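Local coordinates for omega transaminase (Pseudomonas sp., PDB 5LHA), which probably transfers amino groups between amines and carbonyl compounds as a fold-type I, pyridoxal-phosphate-dependent amine transaminase, here holding the cofactor in its pyridoxamine phosphate form, at residues N356-L368 with L436-L450. Residues are numbered along the deposited sequence; the frame is centred on the assembly and turned at random.
Sequences NAAKVGAQLLEQL and LTLTRDEAGLMVSAL
The side-chain amide nitrogen of N356 is shared between two backbone carbonyls of the facing loop: ND2 gives one hydrogen to L436 O at 2.6 Å and the other to L438 O at 2.8 Å. Both oxygens lie close to the amide plane, and the second bond is nearly straight (175°), so the pair of N-H groups fixes the rotation of the amide. With CG anti to the backbone N (chi1 -169°), the amide reaches across to the turn that leads into helix 440-457. An alanine here would remove the amide and would probably leave both carbonyls without these donors and the loop less firmly tied to the helix. Beyond the turn T439 is the N-cap: its OG1 accepts from E442 N while E442 OE1 accepts from T439 N, a capping box, and N45 also donates to that carboxylate oxygen. The axes of 356-368 and 440-450 then approach to 9.7 Å, their N-to-C directions 25° apart, in the smaller domain of the class-III aminotransferase fold, where L368 and L450 also rest on L432 of the sheet beneath. The methyl of A443, facing the other helix, fits against V360 CG1 at 3.7 Å. L364 places CD1 against V447 CG2 at 3.6 Å, the two side chains lying alongside one another but pointing opposite ways. Q367 lies athwart V447, packing CB and NE2 on the same CG2. At the solvent-facing edge, the poorly ordered Q363 amide, as modelled, lies across CB and CG of R440, whose extended methylenes cover it.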
ATOM      1  N   ASN A 356     -31.667   7.504  32.420  1.00 31.42           N
ATOM      2  CA  ASN A 356     -32.700   6.509  32.134  1.00 28.88           C
ATOM      3  C   ASN A 356     -32.113   5.241  31.528  1.00 26.53           C
ATOM      4  O   ASN A 356     -32.589   4.134  31.815  1.00 23.98           O
ATOM      5  CB  ASN A 356     -33.770   7.082  31.207  1.00 28.60           C
ATOM      6  CG  ASN A 356     -34.973   6.170  31.106  1.00 27.70           C
ATOM      7  OD1 ASN A 356     -35.651   5.930  32.098  1.00 29.91           O
ATOM      8  ND2 ASN A 356     -35.219   5.626  29.919  1.00 25.30           N
ATOM      9  N   ALA A 357     -31.100   5.389  30.663  1.00 26.03           N
ATOM     10  CA  ALA A 357     -30.457   4.238  30.035  1.00 26.28           C
ATOM     11  C   ALA A 357     -29.759   3.360  31.064  1.00 28.59           C
ATOM     12  O   ALA A 357     -29.847   2.128  31.011  1.00 29.99           O
ATOM     13  CB  ALA A 357     -29.458   4.706  28.980  1.00 24.15           C
ATOM     14  N   ALA A 358     -29.032   3.980  31.992  1.00 29.19           N
ATOM     15  CA  ALA A 358     -28.360   3.218  33.039  1.00 30.90           C
ATOM     16  C   ALA A 358     -29.352   2.461  33.915  1.00 33.31           C
ATOM     17  O   ALA A 358     -29.075   1.341  34.356  1.00 35.11           O
ATOM     18  CB  ALA A 358     -27.499   4.152  33.886  1.00 30.08           C
ATOM     19  N   LYS A 359     -30.514   3.056  34.181  1.00 33.91           N
ATOM     20  CA  LYS A 359     -31.463   2.477  35.129  1.00 34.54           C
ATOM     21  C   LYS A 359     -32.305   1.378  34.488  1.00 31.96           C
ATOM     22  O   LYS A 359     -32.360   0.249  34.988  1.00 32.16           O
ATOM     23  CB  LYS A 359     -32.363   3.578  35.698  1.00 37.64           C
ATOM     24  CG  LYS A 359     -33.439   3.091  36.661  1.00 41.71           C
ATOM     25  CD  LYS A 359     -34.420   4.213  37.023  1.00 44.17           C
ATOM     26  CE  LYS A 359     -35.548   4.352  36.002  1.00 45.15           C
ATOM     27  NZ  LYS A 359     -36.552   3.245  36.103  1.00 46.19           N
ATOM     28  N   VAL A 360     -32.973   1.695  33.381  1.00 29.85           N
ATOM     29  CA  VAL A 360     -33.862   0.722  32.757  1.00 33.83           C
ATOM     30  C   VAL A 360     -33.070  -0.366  32.044  1.00 33.86           C
ATOM     31  O   VAL A 360     -33.505  -1.523  31.994  1.00 35.80           O
ATOM     32  CB  VAL A 360     -34.836   1.441  31.803  1.00 33.30           C
ATOM     33  CG1 VAL A 360     -35.760   0.445  31.107  1.00 22.25           C
ATOM     34  CG2 VAL A 360     -35.626   2.475  32.565  1.00 22.68           C
ATOM     35  N   GLY A 361     -31.900  -0.025  31.497  1.00 31.54           N
ATOM     36  CA  GLY A 361     -31.046  -1.033  30.884  1.00 32.70           C
ATOM     37  C   GLY A 361     -30.631  -2.131  31.846  1.00 36.67           C
ATOM     38  O   GLY A 361     -30.656  -3.317  31.499  1.00 34.94           O
ATOM     39  N   ALA A 362     -30.183  -1.747  33.049  1.00 43.36           N
ATOM     40  CA  ALA A 362     -29.853  -2.728  34.082  1.00 50.26           C
ATOM     41  C   ALA A 362     -31.053  -3.612  34.400  1.00 59.00           C
ATOM     42  O   ALA A 362     -30.942  -4.843  34.435  1.00 62.11           O
ATOM     43  CB  ALA A 362     -29.359  -2.014  35.344  1.00 49.09           C
ATOM     44  N   GLN A 363     -32.196  -2.990  34.692  1.00 66.45           N
ATOM     45  CA  GLN A 363     -33.439  -3.728  34.886  1.00 68.59           C
ATOM     46  C   GLN A 363     -33.687  -4.696  33.733  1.00 65.34           C
ATOM     47  O   GLN A 363     -33.946  -5.886  33.948  1.00 66.23           O
ATOM     48  CB  GLN A 363     -34.592  -2.730  35.060  1.00 72.81           C
ATOM     49  CG  GLN A 363     -36.004  -3.320  35.139  1.00 77.65           C
ATOM     50  CD  GLN A 363     -37.102  -2.256  35.000  1.00 80.09           C
ATOM     51  OE1 GLN A 363     -36.896  -1.085  35.344  1.00 80.12           O
ATOM     52  NE2 GLN A 363     -38.270  -2.663  34.500  1.00 81.05           N
ATOM     53  N   LEU A 364     -33.571  -4.210  32.493  1.00 56.97           N
ATOM     54  CA  LEU A 364     -33.824  -5.070  31.342  1.00 49.18           C
ATOM     55  C   LEU A 364     -32.822  -6.218  31.283  1.00 43.66           C
ATOM     56  O   LEU A 364     -33.210  -7.376  31.074  1.00 40.60           O
ATOM     57  CB  LEU A 364     -33.774  -4.242  30.054  1.00 45.23           C
ATOM     58  CG  LEU A 364     -33.961  -4.944  28.705  1.00 39.50           C
ATOM     59  CD1 LEU A 364     -35.291  -5.694  28.654  1.00 38.63           C
ATOM     60  CD2 LEU A 364     -33.852  -3.965  27.549  1.00 36.47           C
ATOM     61  N   LEU A 365     -31.531  -5.919  31.490  1.00 40.00           N
ATOM     62  CA  LEU A 365     -30.496  -6.956  31.469  1.00 37.87           C
ATOM     63  C   LEU A 365     -30.751  -8.009  32.541  1.00 40.90           C
ATOM     64  O   LEU A 365     -30.623  -9.212  32.287  1.00 41.37           O
ATOM     65  CB  LEU A 365     -29.116  -6.318  31.660  1.00 34.48           C
ATOM     66  CG  LEU A 365     -27.861  -7.208  31.622  1.00 32.69           C
ATOM     67  CD1 LEU A 365     -27.615  -7.755  30.228  1.00 30.10           C
ATOM     68  CD2 LEU A 365     -26.631  -6.459  32.121  1.00 22.44           C
ATOM     69  N   GLU A 366     -31.130  -7.564  33.739  1.00 43.71           N
ATOM     70  CA  GLU A 366     -31.478  -8.474  34.826  1.00 48.02           C
ATOM     71  C   GLU A 366     -32.578  -9.439  34.406  1.00 47.11           C
ATOM     72  O   GLU A 366     -32.493 -10.645  34.657  1.00 47.13           O
ATOM     73  CB  GLU A 366     -31.939  -7.655  36.035  1.00 52.91           C
ATOM     74  CG  GLU A 366     -32.672  -8.435  37.125  1.00 57.90           C
ATOM     75  CD  GLU A 366     -33.313  -7.519  38.178  1.00 62.23           C
ATOM     76  OE1 GLU A 366     -33.068  -6.288  38.134  1.00 62.67           O
ATOM     77  OE2 GLU A 366     -34.081  -8.024  39.034  1.00 63.71           O
ATOM     78  N   GLN A 367     -33.627  -8.916  33.771  1.00 44.49           N
ATOM     79  CA  GLN A 367     -34.774  -9.728  33.390  1.00 43.03           C
ATOM     80  C   GLN A 367     -34.454 -10.731  32.287  1.00 40.72           C
ATOM     81  O   GLN A 367     -35.207 -11.696  32.108  1.00 38.73           O
ATOM     82  CB  GLN A 367     -35.914  -8.809  32.948  1.00 42.55           C
ATOM     83  CG  GLN A 367     -36.498  -7.974  34.066  1.00 41.32           C
ATOM     84  CD  GLN A 367     -37.659  -7.120  33.599  1.00 40.50           C
ATOM     85  OE1 GLN A 367     -37.644  -5.899  33.760  1.00 39.49           O
ATOM     86  NE2 GLN A 367     -38.670  -7.756  33.008  1.00 40.65           N
ATOM     87  N   LEU A 368     -33.366 -10.523  31.540  1.00 39.12           N
ATOM     88  CA  LEU A 368     -32.992 -11.408  30.444  1.00 36.04           C
ATOM     89  C   LEU A 368     -32.096 -12.564  30.868  1.00 37.13           C
ATOM     90  O   LEU A 368     -31.936 -13.517  30.096  1.00 35.26           O
ATOM     91  CB  LEU A 368     -32.309 -10.588  29.341  1.00 32.37           C
ATOM     92  CG  LEU A 368     -33.264  -9.620  28.625  1.00 29.46           C
ATOM     93  CD1 LEU A 368     -32.511  -8.527  27.878  1.00 27.64           C
ATOM     94  CD2 LEU A 368     -34.189 -10.374  27.679  1.00 27.17           C
ATOM     95  N   LEU A 436     -33.695   5.759  24.182  1.00 25.63           N
ATOM     96  CA  LEU A 436     -33.267   5.949  25.563  1.00 26.45           C
ATOM     97  C   LEU A 436     -34.404   6.399  26.470  1.00 28.48           C
ATOM     98  O   LEU A 436     -34.225   6.434  27.693  1.00 31.08           O
ATOM     99  CB  LEU A 436     -32.111   6.946  25.610  1.00 25.64           C
ATOM    100  CG  LEU A 436     -30.902   6.529  24.759  1.00 26.54           C
ATOM    101  CD1 LEU A 436     -29.678   7.379  25.072  1.00 25.74           C
ATOM    102  CD2 LEU A 436     -30.569   5.040  24.893  1.00 27.58           C
ATOM    103  N   THR A 437     -35.560   6.735  25.903  1.00 27.76           N
ATOM    104  CA  THR A 437     -36.759   7.020  26.675  1.00 29.00           C
ATOM    105  C   THR A 437     -37.508   5.760  27.100  1.00 30.59           C
ATOM    106  O   THR A 437     -38.588   5.883  27.687  1.00 32.17           O
ATOM    107  CB  THR A 437     -37.687   7.946  25.885  1.00 27.13           C
ATOM    108  OG1 THR A 437     -38.029   7.335  24.635  1.00 29.08           O
ATOM    109  CG2 THR A 437     -37.009   9.293  25.639  1.00 25.16           C
ATOM    110  N   LEU A 438     -36.958   4.573  26.831  1.00 30.33           N
ATOM    111  CA  LEU A 438     -37.604   3.318  27.200  1.00 31.98           C
ATOM    112  C   LEU A 438     -38.014   3.318  28.667  1.00 36.60           C
ATOM    113  O   LEU A 438     -37.270   3.766  29.540  1.00 38.19           O
ATOM    114  CB  LEU A 438     -36.662   2.148  26.935  1.00 29.80           C
ATOM    115  CG  LEU A 438     -37.305   0.766  26.970  1.00 27.22           C
ATOM    116  CD1 LEU A 438     -37.954   0.462  25.636  1.00 27.82           C
ATOM    117  CD2 LEU A 438     -36.271  -0.283  27.313  1.00 24.44           C
ATOM    118  N   THR A 439     -39.215   2.823  28.937  1.00 39.79           N
ATOM    119  CA  THR A 439     -39.738   2.760  30.294  1.00 42.51           C
ATOM    120  C   THR A 439     -39.599   1.351  30.863  1.00 45.38           C
ATOM    121  O   THR A 439     -39.253   0.399  30.158  1.00 47.42           O
ATOM    122  CB  THR A 439     -41.201   3.208  30.321  1.00 41.54           C
ATOM    123  OG1 THR A 439     -42.003   2.278  29.582  1.00 40.71           O
ATOM    124  CG2 THR A 439     -41.339   4.584  29.697  1.00 42.65           C
ATOM    125  N   ARG A 440     -39.851   1.235  32.170  1.00 45.45           N
ATOM    126  CA  ARG A 440     -39.974  -0.082  32.791  1.00 46.65           C
ATOM    127  C   ARG A 440     -40.959  -0.949  32.018  1.00 45.67           C
ATOM    128  O   ARG A 440     -40.665  -2.099  31.670  1.00 44.74           O
ATOM    129  CB  ARG A 440     -40.443   0.055  34.240  1.00 48.54           C
ATOM    130  CG  ARG A 440     -39.449   0.636  35.223  1.00 50.13           C
ATOM    131  CD  ARG A 440     -39.976   0.417  36.634  1.00 50.91           C
ATOM    132  NE  ARG A 440     -39.107   0.945  37.682  1.00 50.48           N
ATOM    133  CZ  ARG A 440     -39.480   1.061  38.952  1.00 50.80           C
ATOM    134  NH1 ARG A 440     -40.700   0.692  39.316  1.00 51.59           N
ATOM    135  NH2 ARG A 440     -38.643   1.548  39.856  1.00 50.28           N
ATOM    136  N   ASP A 441     -42.144  -0.392  31.748  1.00 43.88           N
ATOM    137  CA  ASP A 441     -43.203  -1.102  31.043  1.00 41.27           C
ATOM    138  C   ASP A 441     -42.728  -1.634  29.696  1.00 40.82           C
ATOM    139  O   ASP A 441     -42.882  -2.823  29.394  1.00 42.51           O
ATOM    140  CB  ASP A 441     -44.403  -0.160  30.878  1.00 39.10           C
ATOM    141  CG  ASP A 441     -45.201  -0.436  29.626  1.00 36.28           C
ATOM    142  OD1 ASP A 441     -45.929  -1.453  29.605  1.00 35.18           O
ATOM    143  OD2 ASP A 441     -45.109   0.373  28.671  1.00 34.17           O
ATOM    144  N   GLU A 442     -42.143  -0.765  28.870  1.00 38.98           N
ATOM    145  CA  GLU A 442     -41.687  -1.216  27.562  1.00 37.12           C
ATOM    146  C   GLU A 442     -40.552  -2.223  27.688  1.00 35.40           C
ATOM    147  O   GLU A 442     -40.474  -3.170  26.898  1.00 37.46           O
ATOM    148  CB  GLU A 442     -41.254  -0.024  26.714  1.00 37.01           C
ATOM    149  CG  GLU A 442     -42.361   0.941  26.371  1.00 37.14           C
ATOM    150  CD  GLU A 442     -41.830   2.251  25.825  1.00 38.90           C
ATOM    151  OE1 GLU A 442     -40.693   2.625  26.178  1.00 40.11           O
ATOM    152  OE2 GLU A 442     -42.545   2.912  25.045  1.00 40.60           O
ATOM    153  N   ALA A 443     -39.681  -2.056  28.691  1.00 33.43           N
ATOM    154  CA  ALA A 443     -38.612  -3.032  28.906  1.00 33.46           C
ATOM    155  C   ALA A 443     -39.177  -4.419  29.196  1.00 34.06           C
ATOM    156  O   ALA A 443     -38.626  -5.429  28.742  1.00 34.13           O
ATOM    157  CB  ALA A 443     -37.692  -2.573  30.041  1.00 32.93           C
ATOM    158  N   GLY A 444     -40.263  -4.487  29.971  1.00 34.42           N
ATOM    159  CA  GLY A 444     -40.940  -5.756  30.188  1.00 34.25           C
ATOM    160  C   GLY A 444     -41.552  -6.327  28.921  1.00 32.87           C
ATOM    161  O   GLY A 444     -41.556  -7.543  28.717  1.00 23.00           O
ATOM    162  N   LEU A 445     -42.123  -5.460  28.074  1.00 31.76           N
ATOM    163  CA  LEU A 445     -42.667  -5.924  26.799  1.00 31.14           C
ATOM    164  C   LEU A 445     -41.597  -6.594  25.950  1.00 30.63           C
ATOM    165  O   LEU A 445     -41.861  -7.605  25.286  1.00 32.13           O
ATOM    166  CB  LEU A 445     -43.298  -4.756  26.037  1.00 30.28           C
ATOM    167  CG  LEU A 445     -43.634  -5.010  24.564  1.00 32.22           C
ATOM    168  CD1 LEU A 445     -44.588  -6.188  24.393  1.00 33.43           C
ATOM    169  CD2 LEU A 445     -44.214  -3.758  23.923  1.00 32.79           C
ATOM    170  N   MET A 446     -40.382  -6.043  25.956  1.00 28.53           N
ATOM    171  CA  MET A 446     -39.287  -6.644  25.203  1.00 29.35           C
ATOM    172  C   MET A 446     -38.894  -7.997  25.777  1.00 28.12           C
ATOM    173  O   MET A 446     -38.587  -8.930  25.029  1.00 30.62           O
ATOM    174  CB  MET A 446     -38.114  -5.684  25.186  1.00 30.78           C
ATOM    175  CG  MET A 446     -38.454  -4.442  24.410  1.00 31.25           C
ATOM    176  SD  MET A 446     -37.032  -3.391  24.208  1.00 31.85           S
ATOM    177  CE  MET A 446     -36.117  -4.308  22.974  1.00 30.84           C
ATOM    178  N   VAL A 447     -38.872  -8.113  27.102  1.00 26.53           N
ATOM    179  CA  VAL A 447     -38.597  -9.396  27.741  1.00 25.87           C
ATOM    180  C   VAL A 447     -39.617 -10.437  27.298  1.00 28.60           C
ATOM    181  O   VAL A 447     -39.264 -11.558  26.912  1.00 30.32           O
ATOM    182  CB  VAL A 447     -38.600  -9.228  29.271  1.00 24.60           C
ATOM    183  CG1 VAL A 447     -38.571 -10.582  29.970  1.00 25.08           C
ATOM    184  CG2 VAL A 447     -37.422  -8.392  29.692  1.00 23.87           C
ATOM    185  N   SER A 448     -40.897 -10.074  27.338  1.00 28.87           N
ATOM    186  CA  SER A 448     -41.955 -11.028  27.022  1.00 30.52           C
ATOM    187  C   SER A 448     -41.880 -11.510  25.579  1.00 29.76           C
ATOM    188  O   SER A 448     -42.194 -12.671  25.295  1.00 22.88           O
ATOM    189  CB  SER A 448     -43.321 -10.399  27.296  1.00 30.79           C
ATOM    190  OG  SER A 448     -43.463 -10.092  28.670  1.00 31.00           O
ATOM    191  N   ALA A 449     -41.524 -10.620  24.647  1.00 28.69           N
ATOM    192  CA  ALA A 449     -41.515 -10.998  23.235  1.00 28.95           C
ATOM    193  C   ALA A 449     -40.358 -11.933  22.904  1.00 28.86           C
ATOM    194  O   ALA A 449     -40.511 -12.852  22.089  1.00 31.26           O
ATOM    195  CB  ALA A 449     -41.466  -9.751  22.350  1.00 29.79           C
ATOM    196  N   LEU A 450     -39.195 -11.721  23.524  1.00 27.40           N
ATOM    197  CA  LEU A 450     -38.068 -12.624  23.306  1.00 30.49           C
ATOM    198  C   LEU A 450     -38.319 -13.987  23.941  1.00 33.28           C
ATOM    199  O   LEU A 450     -37.965 -15.021  23.360  1.00 33.88           O
ATOM    200  CB  LEU A 450     -36.779 -11.995  23.832  1.00 29.79           C
ATOM    201  CG  LEU A 450     -36.364 -10.778  22.999  1.00 26.65           C
ATOM    202  CD1 LEU A 450     -35.396  -9.872  23.752  1.00 25.73           C
ATOM    203  CD2 LEU A 450     -35.782 -11.227  21.663  1.00 23.68           C
TER